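Local coordinates for protein sulfoquinovosidase (Escherichia coli, PDB 5AEG) that hydrolyses sulfoquinovosyl diacylglycerides and simple sulfoquinovosides, releasing sulfoquinovose for use as a carbon and sulfur source, at residues Leu572-Ala577 with Ser666-Leu671; Val660-Asp665 with Leu671-Lys676. One frame throughout, in Å; residues are numbered along the deposited sequence.

Contacts 1 and 2 both use the helix at 669-673, close to the end of the chain. Contact 1 ties the turn that leads into it to helix 569-582; contact 2 lays its next part against strand 660-663 of the C-terminal sheet. The two share Leu671, and their centres are about 11 Å apart. They also touch directly: Ala669 CB lies 3.7 Å from Ala664 O, and Ser666 OG packs 3.8 Å from Phe672 CE2. Tyr571 meets Trp668 and Phe672, one from each contact, edge-to-face. Both contacts lie away from the nucleophile Asp405 and the other annotated catalytic, substrate and calcium sites.

Contact 1 (Leu572-Ala577 with Ser666-Leu671); sequences LKEAVA and SEWAAL
Trp668 and Glu574 meet through one hydrogen bond that illustrates how an indole can tie a loop to a helix at a protein surface. NE1 of Trp668 donates to Glu574 OE1 over 2.9 Å, and the N-H...O angle of 145° makes the bond distinctly bent. The indole nitrogen arrives on the syn side of OE1 but out of the carboxylate plane, and OE1 in turn lies somewhat off the plane of the indole; carboxylate and ring planes are 75° apart. Glu574 reaches across with CG anti to its own nitrogen (chi1 173°) and an extended chain beyond, which brings its carboxylate carbon to the indole edge, in the plane of the ring.

Van der Waals contact completes the pairing: OE2 of Glu574 lies 3.6 Å from CZ2 of Trp668, further along the same ring edge. Charge works the other way. Glu667 OE2 stands 4.4 Å from Glu574 OE1, a like-charged approach that the indole N-H probably offsets in part. A leucine in place of Trp668 has no N-H to give, and the carboxylate of Glu574 would probably be left without this mate, facing the like charge of Glu667 and freer to turn.

The turn before the helix sets where the indole starts. Ser666 OG accepts from Trp668 N at 2.9 Å in an ST turn; a type I turn runs from Ser666 to Ala669, and Trp668 is at the N-cap position of the following helix. Asp612 OD2 is hydrogen-bonded to the same serine hydroxyl.

The contact joins helix 569-582 to the start of helix 669-673. Trp668 and Leu671 both rest on Pro570 in the first turn of the longer helix, Leu572 packs on Phe565 of helix 552-567, and Asp612 lies just before strand 613-615 of the C-terminal antiparallel sheet.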
ATOM      1  N   LEU A 572      13.661 -15.766  -5.177  1.00 20.75           N
ATOM      2  CA  LEU A 572      12.534 -14.796  -5.258  1.00 21.91           C
ATOM      3  C   LEU A 572      11.322 -15.307  -6.103  1.00 22.49           C
ATOM      4  O   LEU A 572      10.179 -15.142  -5.755  1.00 22.41           O
ATOM      5  CB  LEU A 572      13.031 -13.505  -5.849  1.00 21.47           C
ATOM      6  CG  LEU A 572      14.041 -12.725  -5.007  1.00 24.70           C
ATOM      7  CD1 LEU A 572      14.564 -11.456  -5.714  1.00 25.90           C
ATOM      8  CD2 LEU A 572      13.453 -12.355  -3.633  1.00 27.89           C
ATOM      9  N   LYS A 573      11.607 -15.995  -7.188  1.00 24.90           N
ATOM     10  CA  LYS A 573      10.612 -16.463  -8.099  1.00 25.60           C
ATOM     11  C   LYS A 573       9.807 -17.533  -7.382  1.00 23.88           C
ATOM     12  O   LYS A 573       8.600 -17.532  -7.463  1.00 25.02           O
ATOM     13  CB  LYS A 573      11.358 -16.930  -9.394  1.00 32.95           C
ATOM     14  CG  LYS A 573      10.512 -17.462 -10.490  1.00 40.80           C
ATOM     15  CD  LYS A 573      11.232 -17.469 -11.864  1.00 45.66           C
ATOM     16  CE  LYS A 573      10.206 -17.815 -12.962  1.00 54.42           C
ATOM     17  NZ  LYS A 573       9.428 -16.599 -13.457  1.00 49.51           N
ATOM     18  N   GLU A 574      10.460 -18.425  -6.640  1.00 22.06           N
ATOM     19  CA  GLU A 574       9.747 -19.356  -5.797  1.00 23.90           C
ATOM     20  C   GLU A 574       8.825 -18.655  -4.754  1.00 24.06           C
ATOM     21  O   GLU A 574       7.648 -19.039  -4.572  1.00 22.69           O
ATOM     22  CB  GLU A 574      10.730 -20.336  -5.125  1.00 23.12           C
ATOM     23  CG  GLU A 574      10.067 -21.270  -4.077  1.00 26.47           C
ATOM     24  CD  GLU A 574      11.099 -22.099  -3.310  1.00 29.94           C
ATOM     25  OE1 GLU A 574      11.730 -21.668  -2.297  1.00 29.53           O
ATOM     26  OE2 GLU A 574      11.371 -23.185  -3.820  1.00 35.63           O
ATOM     27  N   ALA A 575       9.368 -17.650  -4.057  1.00 22.28           N
ATOM     28  CA  ALA A 575       8.565 -16.863  -3.114  1.00 22.11           C
ATOM     29  C   ALA A 575       7.375 -16.191  -3.770  1.00 23.28           C
ATOM     30  O   ALA A 575       6.235 -16.266  -3.247  1.00 21.91           O
ATOM     31  CB  ALA A 575       9.443 -15.869  -2.329  1.00 20.21           C
ATOM     32  N   VAL A 576       7.599 -15.569  -4.930  1.00 22.05           N
ATOM     33  CA  VAL A 576       6.493 -14.914  -5.670  1.00 22.97           C
ATOM     34  C   VAL A 576       5.400 -15.930  -6.106  1.00 26.60           C
ATOM     35  O   VAL A 576       4.225 -15.620  -6.112  1.00 21.43           O
ATOM     36  CB  VAL A 576       7.069 -14.088  -6.829  1.00 21.33           C
ATOM     37  CG1 VAL A 576       6.004 -13.665  -7.817  1.00 22.74           C
ATOM     38  CG2 VAL A 576       7.857 -12.905  -6.275  1.00 22.53           C
ATOM     39  N   ALA A 577       5.813 -17.156  -6.456  1.00 25.51           N
ATOM     40  CA  ALA A 577       4.855 -18.209  -6.822  1.00 26.01           C
ATOM     41  C   ALA A 577       3.991 -18.621  -5.602  1.00 22.49           C
ATOM     42  O   ALA A 577       2.764 -18.704  -5.714  1.00 26.57           O
ATOM     43  CB  ALA A 577       5.624 -19.412  -7.476  1.00 27.16           C
ATOM     44  N   SER A 666      18.748 -23.891   5.138  1.00 28.38           N
ATOM     45  CA  SER A 666      17.952 -23.706   3.955  1.00 27.08           C
ATOM     46  C   SER A 666      18.428 -24.617   2.845  1.00 28.52           C
ATOM     47  O   SER A 666      19.648 -24.778   2.615  1.00 31.28           O
ATOM     48  CB  SER A 666      18.123 -22.230   3.451  1.00 25.86           C
ATOM     49  OG  SER A 666      17.456 -22.101   2.241  1.00 26.84           O
ATOM     50  N   GLU A 667      17.502 -25.089   2.061  1.00 28.98           N
ATOM     51  CA  GLU A 667      17.860 -25.828   0.860  1.00 31.85           C
ATOM     52  C   GLU A 667      18.505 -24.964  -0.167  1.00 33.41           C
ATOM     53  O   GLU A 667      19.127 -25.461  -1.060  1.00 28.74           O
ATOM     54  CB  GLU A 667      16.669 -26.598   0.285  1.00 36.70           C
ATOM     55  CG  GLU A 667      15.552 -25.789  -0.357  1.00 45.72           C
ATOM     56  CD  GLU A 667      14.487 -25.248   0.646  1.00 48.13           C
ATOM     57  OE1 GLU A 667      14.754 -25.064   1.878  1.00 47.36           O
ATOM     58  OE2 GLU A 667      13.371 -24.984   0.156  1.00 51.98           O
ATOM     59  N   TRP A 668      18.403 -23.634  -0.029  1.00 28.05           N
ATOM     60  CA  TRP A 668      19.092 -22.647  -0.880  1.00 26.64           C
ATOM     61  C   TRP A 668      20.455 -22.148  -0.348  1.00 27.03           C
ATOM     62  O   TRP A 668      21.032 -21.157  -0.884  1.00 23.34           O
ATOM     63  CB  TRP A 668      18.157 -21.383  -0.982  1.00 25.18           C
ATOM     64  CG  TRP A 668      16.839 -21.673  -1.678  1.00 22.83           C
ATOM     65  CD1 TRP A 668      15.589 -21.895  -1.080  1.00 22.15           C
ATOM     66  CD2 TRP A 668      16.618 -21.675  -3.052  1.00 22.21           C
ATOM     67  NE1 TRP A 668      14.638 -22.068  -2.034  1.00 24.36           N
ATOM     68  CE2 TRP A 668      15.253 -21.942  -3.257  1.00 24.53           C
ATOM     69  CE3 TRP A 668      17.446 -21.499  -4.164  1.00 27.21           C
ATOM     70  CZ2 TRP A 668      14.725 -21.985  -4.485  1.00 24.87           C
ATOM     71  CZ3 TRP A 668      16.882 -21.580  -5.408  1.00 25.32           C
ATOM     72  CH2 TRP A 668      15.552 -21.796  -5.550  1.00 24.12           C
ATOM     73  N   ALA A 669      20.992 -22.805   0.688  1.00 29.00           N
ATOM     74  CA  ALA A 669      22.207 -22.329   1.329  1.00 25.00           C
ATOM     75  C   ALA A 669      23.388 -22.198   0.390  1.00 26.68           C
ATOM     76  O   ALA A 669      24.171 -21.276   0.554  1.00 27.01           O
ATOM     77  CB  ALA A 669      22.631 -23.179   2.515  1.00 27.25           C
ATOM     78  N   ALA A 670      23.538 -23.094  -0.571  1.00 25.94           N
ATOM     79  CA  ALA A 670      24.649 -22.950  -1.497  1.00 29.94           C
ATOM     80  C   ALA A 670      24.492 -21.651  -2.344  1.00 31.15           C
ATOM     81  O   ALA A 670      25.457 -20.950  -2.555  1.00 28.72           O
ATOM     82  CB  ALA A 670      24.781 -24.132  -2.399  1.00 29.27           C
ATOM     83  N   LEU A 671      23.280 -21.327  -2.797  1.00 30.27           N
ATOM     84  CA  LEU A 671      23.049 -20.036  -3.548  1.00 27.60           C
ATOM     85  C   LEU A 671      23.455 -18.869  -2.616  1.00 28.16           C
ATOM     86  O   LEU A 671      24.177 -18.015  -3.007  1.00 25.57           O
ATOM     87  CB  LEU A 671      21.598 -19.886  -3.976  1.00 29.47           C
ATOM     88  CG  LEU A 671      21.291 -18.638  -4.834  1.00 30.16           C
ATOM     89  CD1 LEU A 671      22.040 -18.688  -6.147  1.00 32.99           C
ATOM     90  CD2 LEU A 671      19.837 -18.634  -5.076  1.00 28.16           C
TER

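Contact 2 (Val660-Asp665 with Leu671-Lys676); sequences VFYRAD and LFASLK
Lys676 NZ is gripped from two directions: it donates to Ala673 O over 3.0 Å, on a lone pair in the carbonyl plane, and to a water at 2.7 Å that is also hydrogen-bonded to Tyr662 OH. The lysine thus turns back over its own segment, and a water connects it to Tyr662 of the strand. In this antiparallel sheet of the family 31 C-terminal domain, strand 660-663 lies between strands 613-615 and 635-637, and the helix at 669-673 packs across one side of it.

The main apolar contact is a CH-pi interaction. Phe672 CB sits over the centre of the Tyr662 ring, 3.5 Å from its centroid and only 12° off the normal. Tyr662 offers that face with CG set between its nitrogen and carbonyl carbon (chi1 70°). The two rings are inclined at 56°, and Phe672 CD2 reaches back to Tyr662 CB at 3.6 Å. Tyr662 OH lies 3.6 Å from Ala673 CB. Phe672 also touches Ile613 of the neighbouring strand 613-615.

Leu671 O accepts from both Ser674 N and Ser674 OG, the bond from OG being 2.7 Å long.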
ATOM      1  N   VAL A 660      22.136  -8.869   6.635  1.00 18.66           N
ATOM      2  CA  VAL A 660      21.382  -9.892   5.981  1.00 18.54           C
ATOM      3  C   VAL A 660      21.929 -11.226   6.493  1.00 20.97           C
ATOM      4  O   VAL A 660      23.138 -11.440   6.456  1.00 20.57           O
ATOM      5  CB  VAL A 660      21.517  -9.834   4.434  1.00 21.42           C
ATOM      6  CG1 VAL A 660      20.865 -11.033   3.777  1.00 22.11           C
ATOM      7  CG2 VAL A 660      20.877  -8.526   3.855  1.00 21.84           C
ATOM      8  N   PHE A 661      21.042 -12.104   6.950  1.00 18.97           N
ATOM      9  CA  PHE A 661      21.444 -13.395   7.447  1.00 20.79           C
ATOM     10  C   PHE A 661      20.599 -14.449   6.792  1.00 21.52           C
ATOM     11  O   PHE A 661      19.464 -14.178   6.380  1.00 21.71           O
ATOM     12  CB  PHE A 661      21.248 -13.440   8.975  1.00 21.77           C
ATOM     13  CG  PHE A 661      21.934 -12.387   9.717  1.00 20.79           C
ATOM     14  CD1 PHE A 661      21.447 -11.090   9.714  1.00 21.14           C
ATOM     15  CD2 PHE A 661      23.064 -12.683  10.480  1.00 23.49           C
ATOM     16  CE1 PHE A 661      22.116 -10.110  10.416  1.00 22.28           C
ATOM     17  CE2 PHE A 661      23.691 -11.730  11.200  1.00 20.43           C
ATOM     18  CZ  PHE A 661      23.238 -10.427  11.154  1.00 24.97           C
ATOM     19  N   TYR A 662      21.126 -15.627   6.592  1.00 19.63           N
ATOM     20  CA  TYR A 662      20.352 -16.714   6.086  1.00 19.70           C
ATOM     21  C   TYR A 662      20.440 -17.997   6.952  1.00 20.76           C
ATOM     22  O   TYR A 662      21.393 -18.171   7.722  1.00 21.73           O
ATOM     23  CB  TYR A 662      20.677 -17.033   4.635  1.00 21.64           C
ATOM     24  CG  TYR A 662      22.077 -17.670   4.382  1.00 23.03           C
ATOM     25  CD1 TYR A 662      22.292 -19.034   4.486  1.00 27.80           C
ATOM     26  CD2 TYR A 662      23.160 -16.877   4.109  1.00 23.88           C
ATOM     27  CE1 TYR A 662      23.566 -19.616   4.267  1.00 24.99           C
ATOM     28  CE2 TYR A 662      24.462 -17.435   3.896  1.00 26.30           C
ATOM     29  CZ  TYR A 662      24.639 -18.804   3.922  1.00 27.14           C
ATOM     30  OH  TYR A 662      25.946 -19.290   3.711  1.00 26.09           O
ATOM     31  N   ARG A 663      19.430 -18.830   6.789  1.00 24.11           N
ATOM     32  CA  ARG A 663      19.274 -20.063   7.603  1.00 24.98           C
ATOM     33  C   ARG A 663      20.301 -21.110   6.999  1.00 22.58           C
ATOM     34  O   ARG A 663      20.209 -21.495   5.845  1.00 25.08           O
ATOM     35  CB  ARG A 663      17.842 -20.622   7.516  1.00 26.00           C
ATOM     36  CG  ARG A 663      16.803 -19.779   8.267  1.00 28.54           C
ATOM     37  CD  ARG A 663      15.422 -20.387   8.239  1.00 32.03           C
ATOM     38  NE  ARG A 663      15.439 -21.699   8.856  1.00 35.24           N
ATOM     39  CZ  ARG A 663      15.226 -22.853   8.242  1.00 36.00           C
ATOM     40  NH1 ARG A 663      14.998 -22.941   6.917  1.00 34.16           N
ATOM     41  NH2 ARG A 663      15.319 -23.975   8.997  1.00 36.06           N
ATOM     42  N   ALA A 664      21.252 -21.523   7.823  1.00 26.95           N
ATOM     43  CA  ALA A 664      22.238 -22.609   7.496  1.00 27.29           C
ATOM     44  C   ALA A 664      21.568 -23.805   6.917  1.00 29.52           C
ATOM     45  O   ALA A 664      22.084 -24.385   6.011  1.00 32.73           O
ATOM     46  CB  ALA A 664      22.997 -22.978   8.756  1.00 29.97           C
ATOM     47  N   ASP A 665      20.341 -24.111   7.366  1.00 30.75           N
ATOM     48  CA  ASP A 665      19.608 -25.315   6.913  1.00 32.59           C
ATOM     49  C   ASP A 665      18.760 -25.102   5.717  1.00 33.91           C
ATOM     50  O   ASP A 665      18.081 -26.013   5.294  1.00 32.49           O
ATOM     51  CB  ASP A 665      18.724 -25.842   8.059  1.00 39.06           C
ATOM     52  CG  ASP A 665      19.561 -26.214   9.289  1.00 43.49           C
ATOM     53  OD1 ASP A 665      20.653 -26.766   9.098  1.00 52.27           O
ATOM     54  OD2 ASP A 665      19.184 -25.927  10.414  1.00 44.91           O
ATOM     55  N   LEU A 671      23.280 -21.327  -2.797  1.00 30.27           N
ATOM     56  CA  LEU A 671      23.049 -20.036  -3.548  1.00 27.60           C
ATOM     57  C   LEU A 671      23.455 -18.869  -2.616  1.00 28.16           C
ATOM     58  O   LEU A 671      24.177 -18.015  -3.007  1.00 25.57           O
ATOM     59  CB  LEU A 671      21.598 -19.886  -3.976  1.00 29.47           C
ATOM     60  CG  LEU A 671      21.291 -18.638  -4.834  1.00 30.16           C
ATOM     61  CD1 LEU A 671      22.040 -18.688  -6.147  1.00 32.99           C
ATOM     62  CD2 LEU A 671      19.837 -18.634  -5.076  1.00 28.16           C
ATOM     63  N   PHE A 672      23.031 -18.890  -1.368  1.00 27.13           N
ATOM     64  CA  PHE A 672      23.301 -17.777  -0.462  1.00 26.42           C
ATOM     65  C   PHE A 672      24.764 -17.673  -0.089  1.00 30.15           C
ATOM     66  O   PHE A 672      25.276 -16.583   0.053  1.00 27.06           O
ATOM     67  CB  PHE A 672      22.447 -17.837   0.803  1.00 27.01           C
ATOM     68  CG  PHE A 672      20.950 -17.926   0.553  1.00 26.06           C
ATOM     69  CD1 PHE A 672      20.375 -17.357  -0.550  1.00 24.58           C
ATOM     70  CD2 PHE A 672      20.135 -18.638   1.437  1.00 24.54           C
ATOM     71  CE1 PHE A 672      19.017 -17.429  -0.766  1.00 24.24           C
ATOM     72  CE2 PHE A 672      18.755 -18.706   1.237  1.00 25.00           C
ATOM     73  CZ  PHE A 672      18.199 -18.082   0.152  1.00 22.94           C
ATOM     74  N   ALA A 673      25.459 -18.800   0.021  1.00 29.59           N
ATOM     75  CA  ALA A 673      26.865 -18.737   0.300  1.00 28.40           C
ATOM     76  C   ALA A 673      27.698 -18.067  -0.871  1.00 25.67           C
ATOM     77  O   ALA A 673      28.763 -17.525  -0.671  1.00 28.31           O
ATOM     78  CB  ALA A 673      27.393 -20.159   0.570  1.00 30.84           C
ATOM     79  N   SER A 674      27.189 -18.121  -2.041  1.00 26.01           N
ATOM     80  CA  SER A 674      27.824 -17.541  -3.215  1.00 28.03           C
ATOM     81  C   SER A 674      27.758 -15.993  -3.265  1.00 32.59           C
ATOM     82  O   SER A 674      28.537 -15.370  -3.957  1.00 33.92           O
ATOM     83  CB  SER A 674      27.197 -18.130  -4.461  1.00 28.93           C
ATOM     84  OG  SER A 674      25.993 -17.503  -4.910  1.00 28.35           O
ATOM     85  N   LEU A 675      26.896 -15.374  -2.464  1.00 33.43           N
ATOM     86  CA  LEU A 675      26.690 -13.894  -2.443  1.00 31.67           C
ATOM     87  C   LEU A 675      27.925 -13.081  -2.100  1.00 34.53           C
ATOM     88  O   LEU A 675      28.247 -12.106  -2.804  1.00 46.41           O
ATOM     89  CB  LEU A 675      25.572 -13.506  -1.451  1.00 31.05           C
ATOM     90  CG  LEU A 675      24.166 -13.986  -1.812  1.00 30.16           C
ATOM     91  CD1 LEU A 675      23.161 -13.572  -0.739  1.00 33.64           C
ATOM     92  CD2 LEU A 675      23.730 -13.452  -3.142  1.00 33.86           C
ATOM     93  N   LYS A 676      28.620 -13.504  -1.082  1.00 29.03           N
ATOM     94  CA  LYS A 676      29.780 -12.834  -0.636  1.00 41.34           C
ATOM     95  C   LYS A 676      30.987 -12.780  -1.634  1.00 49.61           C
ATOM     96  O   LYS A 676      31.844 -11.909  -1.507  1.00 52.79           O
ATOM     97  CB  LYS A 676      30.248 -13.484   0.652  1.00 38.19           C
ATOM     98  CG  LYS A 676      31.138 -14.665   0.439  1.00 42.70           C
ATOM     99  CD  LYS A 676      31.678 -15.150   1.757  1.00 44.90           C
ATOM    100  CE  LYS A 676      30.620 -15.763   2.664  1.00 45.66           C
ATOM    101  NZ  LYS A 676      29.839 -16.855   2.004  1.00 44.75           N
TER
HETATM  102  O   HOH W   1      28.269 -17.983   3.873  1.00 29.20           O